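Long-range contact in Ent-copalyl diphosphate synthase (Streptomyces platensis, PDB 5BP8), which probably belongs to the terpenoid cyclases, largely helical proteins related to the squalene-hopene cyclases: residues W24-P29 / P503-R508. Numbering follows the deposited sequence.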
loop_
_atom_site.group_PDB
_atom_site.type_symbol
_atom_site.label_atom_id
_atom_site.label_comp_id
_atom_site.label_asym_id
_atom_site.label_seq_id
_atom_site.Cartn_x
_atom_site.Cartn_y
_atom_site.Cartn_z
ATOM N N TRP A 24 -6.582 -13.149 5.726
ATOM C CA TRP A 24 -5.478 -12.539 4.970
ATOM C C TRP A 24 -5.651 -11.026 4.799
ATOM O O TRP A 24 -4.681 -10.297 4.696
ATOM C CB TRP A 24 -5.409 -13.139 3.581
ATOM C CG TRP A 24 -5.090 -14.618 3.508
ATOM C CD1 TRP A 24 -5.942 -15.677 3.742
ATOM C CD2 TRP A 24 -3.824 -15.189 3.183
ATOM N NE1 TRP A 24 -5.272 -16.875 3.547
ATOM C CE2 TRP A 24 -3.971 -16.598 3.194
ATOM C CE3 TRP A 24 -2.587 -14.646 2.832
ATOM C CZ2 TRP A 24 -2.920 -17.453 2.892
ATOM C CZ3 TRP A 24 -1.564 -15.476 2.529
ATOM C CH2 TRP A 24 -1.722 -16.877 2.545
ATOM N N GLY A 25 -6.891 -10.575 4.676
ATOM C CA GLY A 25 -7.175 -9.263 4.138
ATOM C C GLY A 25 -7.077 -9.339 2.622
ATOM O O GLY A 25 -6.478 -10.281 2.079
ATOM N N LEU A 26 -7.683 -8.380 1.934
ATOM C CA LEU A 26 -7.725 -8.407 0.468
ATOM C C LEU A 26 -6.907 -7.274 -0.140
ATOM O O LEU A 26 -7.205 -6.072 0.049
ATOM C CB LEU A 26 -9.167 -8.379 -0.057
ATOM C CG LEU A 26 -9.357 -8.323 -1.573
ATOM C CD1 LEU A 26 -8.682 -9.500 -2.271
ATOM C CD2 LEU A 26 -10.860 -8.288 -1.908
ATOM N N VAL A 27 -5.854 -7.669 -0.849
ATOM C CA VAL A 27 -5.035 -6.765 -1.657
ATOM C C VAL A 27 -5.057 -7.294 -3.067
ATOM O O VAL A 27 -4.719 -8.475 -3.281
ATOM C CB VAL A 27 -3.571 -6.631 -1.142
ATOM C CG1 VAL A 27 -2.768 -5.713 -2.084
ATOM C CG2 VAL A 27 -3.530 -6.054 0.270
ATOM N N ALA A 28 -5.437 -6.454 -4.028
ATOM C CA ALA A 28 -5.523 -6.894 -5.432
ATOM C C ALA A 28 -4.127 -7.155 -5.978
ATOM O O ALA A 28 -3.158 -6.537 -5.528
ATOM C CB ALA A 28 -6.208 -5.839 -6.283
ATOM N N PRO A 29 -4.014 -8.059 -6.959
ATOM C CA PRO A 29 -2.696 -8.219 -7.581
ATOM C C PRO A 29 -2.205 -6.957 -8.236
ATOM O O PRO A 29 -2.993 -6.073 -8.590
ATOM C CB PRO A 29 -2.916 -9.310 -8.652
ATOM C CG PRO A 29 -4.205 -9.990 -8.290
ATOM C CD PRO A 29 -4.995 -9.060 -7.410
ATOM N N PRO A 503 -5.971 -1.986 -1.364
ATOM C CA PRO A 503 -6.608 -2.761 -0.290
ATOM C C PRO A 503 -8.129 -2.661 -0.452
ATOM O O PRO A 503 -8.789 -1.698 0.026
ATOM C CB PRO A 503 -6.093 -2.094 0.951
ATOM C CG PRO A 503 -6.016 -0.628 0.569
ATOM C CD PRO A 503 -5.650 -0.624 -0.917
ATOM N N VAL A 504 -8.674 -3.643 -1.156
ATOM C CA VAL A 504 -10.018 -3.546 -1.717
ATOM C C VAL A 504 -11.094 -3.443 -0.615
ATOM O O VAL A 504 -12.033 -2.678 -0.732
ATOM C CB VAL A 504 -10.301 -4.748 -2.658
ATOM C CG1 VAL A 504 -11.768 -4.804 -3.070
ATOM C CG2 VAL A 504 -9.369 -4.709 -3.881
ATOM N N THR A 505 -10.929 -4.195 0.457
ATOM C CA THR A 505 -11.953 -4.217 1.507
ATOM C C THR A 505 -11.898 -2.895 2.268
ATOM O O THR A 505 -12.930 -2.327 2.639
ATOM C CB THR A 505 -11.741 -5.399 2.433
ATOM O OG1 THR A 505 -11.781 -6.615 1.652
ATOM C CG2 THR A 505 -12.807 -5.438 3.527
ATOM N N VAL A 506 -10.685 -2.394 2.456
ATOM C CA VAL A 506 -10.488 -1.046 3.008
ATOM C C VAL A 506 -11.243 0.012 2.202
ATOM O O VAL A 506 -11.925 0.892 2.752
ATOM C CB VAL A 506 -8.975 -0.735 3.153
ATOM C CG1 VAL A 506 -8.734 0.740 3.442
ATOM C CG2 VAL A 506 -8.371 -1.559 4.277
ATOM N N ILE A 507 -11.134 -0.064 0.887
ATOM C CA ILE A 507 -11.819 0.892 0.038
ATOM C C ILE A 507 -13.350 0.724 0.131
ATOM O O ILE A 507 -14.068 1.713 0.227
ATOM C CB ILE A 507 -11.321 0.777 -1.417
ATOM C CG1 ILE A 507 -9.835 1.147 -1.499
ATOM C CG2 ILE A 507 -12.121 1.690 -2.342
ATOM C CD1 ILE A 507 -9.187 0.741 -2.826
ATOM N N ARG A 508 -13.822 -0.515 0.129
ATOM C CA ARG A 508 -15.248 -0.800 0.252
ATOM C C ARG A 508 -15.791 -0.205 1.552
ATOM O O ARG A 508 -16.912 0.321 1.577
ATOM C CB ARG A 508 -15.542 -2.301 0.165
ATOM C CG ARG A 508 -15.248 -2.883 -1.220
ATOM C CD ARG A 508 -15.635 -4.342 -1.391
ATOM N NE ARG A 508 -17.051 -4.454 -1.714
ATOM C CZ ARG A 508 -17.627 -5.461 -2.377
ATOM N NH1 ARG A 508 -16.928 -6.505 -2.848
ATOM N NH2 ARG A 508 -18.938 -5.413 -2.582
HETATM O O HOH W 1 -8.378 -4.546 1.993
#
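The first turn of the C-terminal helix 504-518 meets the extended linker between helices 7-20 and 31-40 here, and the linker presents a backbone carbonyl to the helix's N-terminal end. Leu26 O accepts a weak, bent hydrogen bond from Val504 N (3.1 Å, 135° at the hydrogen) and a CA-H···O contact from Pro503 CA at 3.4 Å. A water donates to the same oxygen at 2.7 Å and accepts from Val506 N, extending the link to a residue two places further along the first turn. Pro503, at the N-cap, has no side-chain acceptor to offer the first-turn N-H groups, so Leu26 O and the water partly take that role; its own carbonyl starts the helical bonding by accepting from Ile507 N. Beside the polar contact lies a small apolar patch. In Leu26, chi1 177° (CG anti to the backbone N) and chi2 58° together lay CD2 against the branch point of Val504, 3.7 Å from CB. CG1 of that valine also touches Leu26 CD2, and its second methyl, CG2, meets Ala28 CB at 4.1 Å. Thr505 adds its hydroxyl at the flank, OG1 3.6 Å from Leu26 CB. The linker is tied on to helix 260-274 as well, where Glu263 accepts from Leu26 N. A carbonyl facing the N-H groups of a helix's first turn would be favoured by the helix dipole, so this junction probably gains from electrostatics as well as from its modest apolar packing.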